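Cytochrome P450 monooxygenase (Rhodococcus sp. ECU0066, PDB 6KBH) probably catalyses oxygen insertion into organic substrates at a heme, fed with electrons by its own fused FMN and [2Fe-2S] reductase domains. Local coordinates at residues M121-T124 with L125-D129; S733-E736 with E737-G741. All coordinates share one frame; numbering follows the deposited sequence.

Contact 1: residues M121-T124 with L125-D129; sequences MNRT and LVNED. With HEM (protoporphyrin IX containing Fe), chain C.
Arg123 and Asn127 meet through their aliphatic parts: CB of Asn127 lies 3.5 Å from CB of Arg123 and at much the same separation from its CG, so the asparagine sits against the root of the arginine chain. The two side chains run at about a right angle, and the guanidinium and amide planes are turned 69° apart, so the groups are not stacked face to face; the contact runs through Asn127 CB. Arg123 CG stands beside its own backbone N (chi1 -66°), and the chain then runs extended past Asn127 CB. Glu128 runs extended alongside the Arg123-Thr124 backbone, its CG against Arg123 O and its carboxylate end near Thr124 CA. The placement of Glu128 OE2 is less sure than the rest; as modelled, it accepts a hydrogen bond from Leu125 N at 3.0 Å and another from Tyr271 OH of helix 269-281. All this belongs to the loop between helices 108-116 and 133-139 of the P450 domain, where it reaches the heme edge: CG2 of Val126 packs 3.6 Å from heme CAD, the first carbon of one propionate, Leu125 CD1 lies 3.6 Å from the neighbouring heme methyl CMD, and Leu125 O accepts a hydrogen bond from His391, itself a heme-binding residue. An alanine in place of Glu128 would probably leave Leu125 N and Tyr271 OH without their shared acceptor and let the turn beside the propionate shift. Thr124 turns OG1 back to Asn122 O at 2.7 Å, approaching from above the carbonyl plane, 46° out of it, while its backbone O takes a weak bond from Val126 N.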
ATOM      1  N   MET A 121      30.157  -6.687  14.549  1.00 98.41           N
ATOM      2  CA  MET A 121      29.126  -6.031  13.763  1.00 94.61           C
ATOM      3  C   MET A 121      28.660  -4.761  14.452  1.00 87.84           C
ATOM      4  O   MET A 121      28.358  -4.765  15.650  1.00 87.05           O
ATOM      5  CB  MET A 121      27.922  -6.931  13.516  1.00 87.67           C
ATOM      6  CG  MET A 121      26.888  -6.187  12.691  1.00100.24           C
ATOM      7  SD  MET A 121      25.395  -7.080  12.309  1.00115.80           S
ATOM      8  CE  MET A 121      26.131  -8.307  11.272  1.00 99.89           C
ATOM      9  N   ASN A 122      28.587  -3.686  13.681  1.00 99.92           N
ATOM     10  CA  ASN A 122      27.992  -2.452  14.151  1.00 89.67           C
ATOM     11  C   ASN A 122      26.476  -2.574  14.154  1.00 88.97           C
ATOM     12  O   ASN A 122      25.889  -3.341  13.385  1.00 84.96           O
ATOM     13  CB  ASN A 122      28.412  -1.291  13.255  1.00 98.22           C
ATOM     14  CG  ASN A 122      29.821  -1.451  12.734  1.00100.77           C
ATOM     15  OD1 ASN A 122      30.032  -1.946  11.629  1.00101.26           O
ATOM     16  ND2 ASN A 122      30.797  -1.031  13.530  1.00102.77           N
ATOM     17  N   ARG A 123      25.846  -1.814  15.040  1.00 83.79           N
ATOM     18  CA  ARG A 123      24.400  -1.659  14.989  1.00 83.53           C
ATOM     19  C   ARG A 123      24.014  -1.071  13.635  1.00 81.06           C
ATOM     20  O   ARG A 123      24.503  -0.002  13.257  1.00 79.91           O
ATOM     21  CB  ARG A 123      23.948  -0.769  16.146  1.00 78.64           C
ATOM     22  CG  ARG A 123      24.193  -1.436  17.501  1.00 85.85           C
ATOM     23  CD  ARG A 123      23.720  -0.615  18.695  1.00 86.17           C
ATOM     24  NE  ARG A 123      23.628  -1.457  19.888  1.00 92.82           N
ATOM     25  CZ  ARG A 123      23.446  -1.008  21.125  1.00 84.23           C
ATOM     26  NH1 ARG A 123      23.341   0.294  21.360  1.00 86.03           N
ATOM     27  NH2 ARG A 123      23.376  -1.864  22.133  1.00 90.96           N
ATOM     28  N   THR A 124      23.183  -1.792  12.876  1.00 84.86           N
ATOM     29  CA  THR A 124      22.879  -1.444  11.485  1.00 80.69           C
ATOM     30  C   THR A 124      21.377  -1.219  11.308  1.00 76.54           C
ATOM     31  O   THR A 124      20.611  -2.159  11.070  1.00 82.99           O
ATOM     32  CB  THR A 124      23.396  -2.514  10.528  1.00 86.90           C
ATOM     33  OG1 THR A 124      24.668  -2.985  10.987  1.00101.49           O
ATOM     34  CG2 THR A 124      23.561  -1.938   9.133  1.00 86.02           C
ATOM     35  N   LEU A 125      20.984   0.037  11.482  1.00 85.31           N
ATOM     36  CA  LEU A 125      19.691   0.657  11.208  1.00 87.30           C
ATOM     37  C   LEU A 125      18.580   0.196  12.135  1.00 78.30           C
ATOM     38  O   LEU A 125      17.743   1.009  12.529  1.00 83.24           O
ATOM     39  CB  LEU A 125      19.215   0.377   9.773  1.00 82.92           C
ATOM     40  CG  LEU A 125      20.015   0.573   8.489  1.00 86.75           C
ATOM     41  CD1 LEU A 125      19.432  -0.336   7.427  1.00 82.92           C
ATOM     42  CD2 LEU A 125      19.921   2.009   8.041  1.00 78.65           C
ATOM     43  N   VAL A 126      18.662  -1.025  12.649  1.00 76.13           N
ATOM     44  CA  VAL A 126      17.566  -1.521  13.473  1.00 77.29           C
ATOM     45  C   VAL A 126      17.840  -1.195  14.931  1.00 78.98           C
ATOM     46  O   VAL A 126      16.909  -0.914  15.691  1.00 87.74           O
ATOM     47  CB  VAL A 126      17.336  -3.034  13.277  1.00 67.35           C
ATOM     48  CG1 VAL A 126      15.937  -3.411  13.723  1.00 69.14           C
ATOM     49  CG2 VAL A 126      17.547  -3.435  11.827  1.00 80.83           C
ATOM     50  N   ASN A 127      19.112  -1.198  15.314  1.00 80.46           N
ATOM     51  CA  ASN A 127      19.576  -0.858  16.645  1.00 68.88           C
ATOM     52  C   ASN A 127      20.036   0.583  16.765  1.00 79.39           C
ATOM     53  O   ASN A 127      20.132   1.095  17.884  1.00 86.25           O
ATOM     54  CB  ASN A 127      20.749  -1.758  17.011  1.00 85.95           C
ATOM     55  CG  ASN A 127      20.570  -3.147  16.504  1.00 89.38           C
ATOM     56  OD1 ASN A 127      21.502  -3.762  15.988  1.00 97.47           O
ATOM     57  ND2 ASN A 127      19.372  -3.677  16.680  1.00 95.94           N
ATOM     58  N   GLU A 128      20.347   1.234  15.649  1.00 81.03           N
ATOM     59  CA  GLU A 128      21.010   2.526  15.710  1.00 80.03           C
ATOM     60  C   GLU A 128      20.103   3.570  16.328  1.00 74.89           C
ATOM     61  O   GLU A 128      18.964   3.759  15.892  1.00 70.82           O
ATOM     62  CB  GLU A 128      21.424   2.985  14.321  1.00 84.71           C
ATOM     63  CG  GLU A 128      22.301   2.024  13.606  1.00 81.84           C
ATOM     64  CD  GLU A 128      23.062   2.693  12.500  1.00 80.82           C
ATOM     65  OE1 GLU A 128      23.554   3.822  12.711  1.00 83.30           O
ATOM     66  OE2 GLU A 128      23.129   2.106  11.408  1.00 84.68           O
ATOM     67  N   ASP A 129      20.623   4.262  17.329  1.00 68.75           N
ATOM     68  CA  ASP A 129      19.943   5.447  17.797  1.00 77.51           C
ATOM     69  C   ASP A 129      20.213   6.606  16.848  1.00 85.94           C
ATOM     70  O   ASP A 129      21.014   6.517  15.913  1.00 80.82           O
ATOM     71  CB  ASP A 129      20.393   5.809  19.208  1.00 85.89           C
ATOM     72  CG  ASP A 129      19.912   4.820  20.243  1.00 86.87           C
ATOM     73  OD1 ASP A 129      19.517   3.700  19.853  1.00 89.63           O
ATOM     74  OD2 ASP A 129      19.918   5.164  21.440  1.00 91.01           O
TER
HETATM   75  CHA HEM C 802      13.149  -2.920  10.419  1.00 72.55           C
HETATM   76  CHB HEM C 802       9.372  -6.252  10.144  1.00 63.93           C
HETATM   77  CHC HEM C 802      11.152  -7.966   5.464  1.00 71.37           C
HETATM   78  CHD HEM C 802      14.881  -4.648   5.770  1.00 75.61           C
HETATM   79  C1A HEM C 802      11.993  -3.812  10.523  1.00 72.69           C
HETATM   80  C2A HEM C 802      11.247  -3.593  11.767  1.00 58.52           C
HETATM   81  C3A HEM C 802      10.198  -4.512  11.691  1.00 62.31           C
HETATM   82  C4A HEM C 802      10.412  -5.212  10.397  1.00 54.12           C
HETATM   83  CMA HEM C 802       9.115  -4.730  12.701  1.00 59.17           C
HETATM   84  CAA HEM C 802      11.508  -2.606  12.864  1.00 61.54           C
HETATM   85  CBA HEM C 802      10.581  -1.431  12.881  1.00 63.91           C
HETATM   86  CGA HEM C 802      10.879  -0.274  13.774  1.00 66.22           C
HETATM   87  O1A HEM C 802      11.719  -0.620  14.647  1.00 78.76           O
HETATM   88  O2A HEM C 802      10.206   0.728  13.408  1.00 62.93           O
HETATM   89  C1B HEM C 802       9.477  -7.041   8.876  1.00 62.92           C
HETATM   90  C2B HEM C 802       8.499  -8.141   8.442  1.00 72.66           C
HETATM   91  C3B HEM C 802       9.061  -8.669   6.975  1.00 59.53           C
HETATM   92  C4B HEM C 802      10.303  -7.844   6.699  1.00 64.04           C
HETATM   93  CMB HEM C 802       7.305  -8.627   9.189  1.00 76.81           C
HETATM   94  CAB HEM C 802       8.494  -9.741   6.108  1.00 62.85           C
HETATM   95  CBB HEM C 802       7.048  -9.667   5.757  1.00 68.12           C
HETATM   96  C1C HEM C 802      12.316  -7.036   5.405  1.00 75.70           C
HETATM   97  C2C HEM C 802      13.046  -7.261   4.186  1.00 69.59           C
HETATM   98  C3C HEM C 802      14.085  -6.360   4.247  1.00 74.99           C
HETATM   99  C4C HEM C 802      13.870  -5.670   5.510  1.00 70.29           C
HETATM  100  CMC HEM C 802      12.745  -8.242   3.101  1.00 69.16           C
HETATM  101  CAC HEM C 802      15.150  -6.149   3.215  1.00 78.89           C
HETATM  102  CBC HEM C 802      16.547  -6.592   3.465  1.00 75.69           C
HETATM  103  C1D HEM C 802      14.580  -4.020   7.063  1.00 63.44           C
HETATM  104  C2D HEM C 802      15.570  -2.950   7.417  1.00 60.68           C
HETATM  105  C3D HEM C 802      15.033  -2.403   8.879  1.00 66.16           C
HETATM  106  C4D HEM C 802      13.814  -3.240   9.140  1.00 67.02           C
HETATM  107  CMD HEM C 802      16.747  -2.514   6.618  1.00 76.36           C
HETATM  108  CAD HEM C 802      15.626  -1.322   9.710  1.00 75.64           C
HETATM  109  CBD HEM C 802      15.320   0.072   9.268  1.00 59.85           C
HETATM  110  CGD HEM C 802      15.515   1.156  10.264  1.00 68.09           C
HETATM  111  O1D HEM C 802      15.558   0.631  11.403  1.00 73.85           O
HETATM  112  O2D HEM C 802      15.567   2.277   9.698  1.00 65.26           O
HETATM  113  NA  HEM C 802      11.504  -4.805   9.665  1.00 70.35           N
HETATM  114  NB  HEM C 802      10.512  -6.809   7.811  1.00 67.37           N
HETATM  115  NC  HEM C 802      12.805  -6.057   6.240  1.00 75.22           N
HETATM  116  ND  HEM C 802      13.420  -4.260   8.035  1.00 64.76           N
HETATM  117 FE   HEM C 802      12.027  -5.664   7.989  1.00 75.70          FE

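Contact 2: residues S733-E736 with E737-G741. With FES (Fe2/s2 (inorganic) cluster), chain D.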
ATOM      1  N   SER A 733      -0.923   6.922  -6.727  1.00 92.06           N
ATOM      2  CA  SER A 733      -1.029   7.996  -7.704  1.00104.28           C
ATOM      3  C   SER A 733      -1.413   7.386  -9.041  1.00111.57           C
ATOM      4  O   SER A 733      -0.700   6.518  -9.556  1.00113.25           O
ATOM      5  CB  SER A 733       0.288   8.767  -7.818  1.00103.63           C
ATOM      6  OG  SER A 733       1.330   7.934  -8.298  1.00102.10           O
ATOM      7  N   ASP A 734      -2.535   7.836  -9.599  1.00108.04           N
ATOM      8  CA  ASP A 734      -3.029   7.325 -10.872  1.00106.80           C
ATOM      9  C   ASP A 734      -2.738   8.267 -12.033  1.00108.69           C
ATOM     10  O   ASP A 734      -2.220   7.838 -13.070  1.00107.06           O
ATOM     11  CB  ASP A 734      -4.537   7.061 -10.786  1.00102.89           C
ATOM     12  CG  ASP A 734      -4.868   5.823  -9.979  1.00111.26           C
ATOM     13  OD1 ASP A 734      -3.988   4.948  -9.830  1.00112.04           O
ATOM     14  OD2 ASP A 734      -6.017   5.723  -9.496  1.00112.38           O
ATOM     15  N   CYS A 735      -3.058   9.550 -11.878  1.00103.24           N
ATOM     16  CA  CYS A 735      -2.923  10.532 -12.945  1.00 89.43           C
ATOM     17  C   CYS A 735      -1.692  11.411 -12.781  1.00 94.23           C
ATOM     18  O   CYS A 735      -0.916  11.574 -13.728  1.00100.59           O
ATOM     19  CB  CYS A 735      -4.174  11.414 -13.006  1.00 92.37           C
ATOM     20  SG  CYS A 735      -4.177  12.755 -11.796  1.00 94.97           S
ATOM     21  N   GLU A 736      -1.512  11.996 -11.597  1.00 99.17           N
ATOM     22  CA  GLU A 736      -0.403  12.902 -11.297  1.00102.75           C
ATOM     23  C   GLU A 736      -0.376  14.106 -12.232  1.00102.85           C
ATOM     24  O   GLU A 736       0.651  14.779 -12.361  1.00114.29           O
ATOM     25  CB  GLU A 736       0.934  12.157 -11.317  1.00107.43           C
ATOM     26  CG  GLU A 736       0.852  10.813 -10.616  1.00 96.34           C
ATOM     27  CD  GLU A 736       2.110   9.990 -10.756  1.00103.09           C
ATOM     28  OE1 GLU A 736       3.150  10.552 -11.157  1.00105.72           O
ATOM     29  OE2 GLU A 736       2.055   8.775 -10.470  1.00108.48           O
ATOM     30  N   GLU A 737      -1.499  14.371 -12.893  1.00106.42           N
ATOM     31  CA  GLU A 737      -1.729  15.603 -13.630  1.00101.36           C
ATOM     32  C   GLU A 737      -2.668  16.538 -12.882  1.00 98.74           C
ATOM     33  O   GLU A 737      -3.052  17.580 -13.422  1.00100.86           O
ATOM     34  CB  GLU A 737      -2.297  15.285 -15.018  1.00106.96           C
ATOM     35  CG  GLU A 737      -1.497  14.250 -15.800  1.00109.39           C
ATOM     36  CD  GLU A 737      -2.140  13.884 -17.127  1.00118.17           C
ATOM     37  OE1 GLU A 737      -3.186  14.475 -17.473  1.00115.86           O
ATOM     38  OE2 GLU A 737      -1.597  13.002 -17.826  1.00124.57           O
ATOM     39  N   GLY A 738      -3.047  16.182 -11.654  1.00 95.99           N
ATOM     40  CA  GLY A 738      -3.972  16.973 -10.870  1.00 77.20           C
ATOM     41  C   GLY A 738      -5.430  16.758 -11.195  1.00 75.46           C
ATOM     42  O   GLY A 738      -6.258  17.603 -10.845  1.00 79.54           O
ATOM     43  N   ILE A 739      -5.778  15.643 -11.837  1.00 78.85           N
ATOM     44  CA  ILE A 739      -7.093  15.493 -12.438  1.00 86.48           C
ATOM     45  C   ILE A 739      -7.946  14.412 -11.773  1.00 93.57           C
ATOM     46  O   ILE A 739      -9.177  14.533 -11.771  1.00 87.80           O
ATOM     47  CB  ILE A 739      -6.963  15.233 -13.956  1.00 88.41           C
ATOM     48  CG1 ILE A 739      -8.270  15.564 -14.675  1.00 96.25           C
ATOM     49  CG2 ILE A 739      -6.562  13.795 -14.243  1.00 93.45           C
ATOM     50  CD1 ILE A 739      -8.164  15.491 -16.179  1.00100.61           C
ATOM     51  N   CYS A 740      -7.345  13.371 -11.194  1.00 82.75           N
ATOM     52  CA  CYS A 740      -8.122  12.213 -10.769  1.00 86.58           C
ATOM     53  C   CYS A 740      -8.521  12.240  -9.300  1.00 93.61           C
ATOM     54  O   CYS A 740      -9.599  11.742  -8.958  1.00 87.94           O
ATOM     55  CB  CYS A 740      -7.354  10.919 -11.059  1.00 95.76           C
ATOM     56  SG  CYS A 740      -6.055  10.518  -9.878  1.00 92.62           S
ATOM     57  N   GLY A 741      -7.692  12.799  -8.421  1.00 89.20           N
ATOM     58  CA  GLY A 741      -8.025  12.910  -7.018  1.00 85.47           C
ATOM     59  C   GLY A 741      -7.456  11.821  -6.131  1.00 93.56           C
ATOM     60  O   GLY A 741      -7.590  11.914  -4.905  1.00 85.79           O
TER
HETATM   61 FE1  FES D 803      -4.521  12.201  -9.585  1.00 84.30          FE
HETATM   62 FE2  FES D 803      -2.575  13.665  -7.851  1.00 83.37          FE
HETATM   63  S1  FES D 803      -2.626  11.738  -8.747  1.00 82.03           S
HETATM   64  S2  FES D 803      -4.473  14.126  -8.683  1.00 82.05           S
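Cys735 SG and Cys740 SG each bind the same iron, FE1 of the [2Fe-2S] cluster, at 2.3 Å, and this metal coordination brings the two sulfurs to 3.5 Å from each other. In both cysteines SG stands between the backbone N and the carbonyl carbon (chi1 near 80° in each), and this places the thiolates side by side at the iron. Cys743 and Cys773 complete the cluster's set of ligands.

Hydrogen bonding to sulfur comes second. Three backbone amides converge on Cys735 SG: Ile739 N at 3.3 Å with a fairly straight N-H of 161°, and Glu737 N and Cys740 N in weak bonds bent to 149°. Amides gathered round a thiolate in this way probably ease its negative charge and so influence the cluster's potential. The chain wraps round the cluster in the binding loop of a plant-type ferredoxin, and Gly738, at positive phi, brings its CA to 3.6 Å from bridging S2.

Apolar contact is modest: CG2 of Ile739 lies 3.6 Å from Cys735 CB, and the same isoleucine also touches FMN, so one residue borders both redox groups. Among charged groups, Asp734 forms a salt bridge with Arg564 and Glu737 one with the FMN-binding Arg545.

Set between helix 720-726 and strand 744-747, the loop faces the flavin domain: Asp734 touches Ser519 and Cys740 touches Gln521, both on strand 518-523, while Arg564 and Arg567, partners of Asp734 and of Cys740 O, come from strand 560-567.

Contacts 1 and 2 are both loop turns serving different cofactors at separate places in one chain: their centres are 39 Å apart and their nearest atoms about 25 Å. Neither is wholly core. Thr124, Leu125 and Glu128 are buried and Arg123 exposed in contact 1; Gly738, Ile739 and Cys740 are buried and Glu736 exposed in contact 2. Contact 1 holds no metal ligand; a carboxylate, backbone polar groups and aliphatic carbons meet beside the heme's periphery. Contact 2 supplies two ligands to an iron, with amides directed at a thiolate. They share no helix or strand: residues 121-129 lean on helix 269-281 in the P450 part, residues 733-741 on strands of the flavin domain.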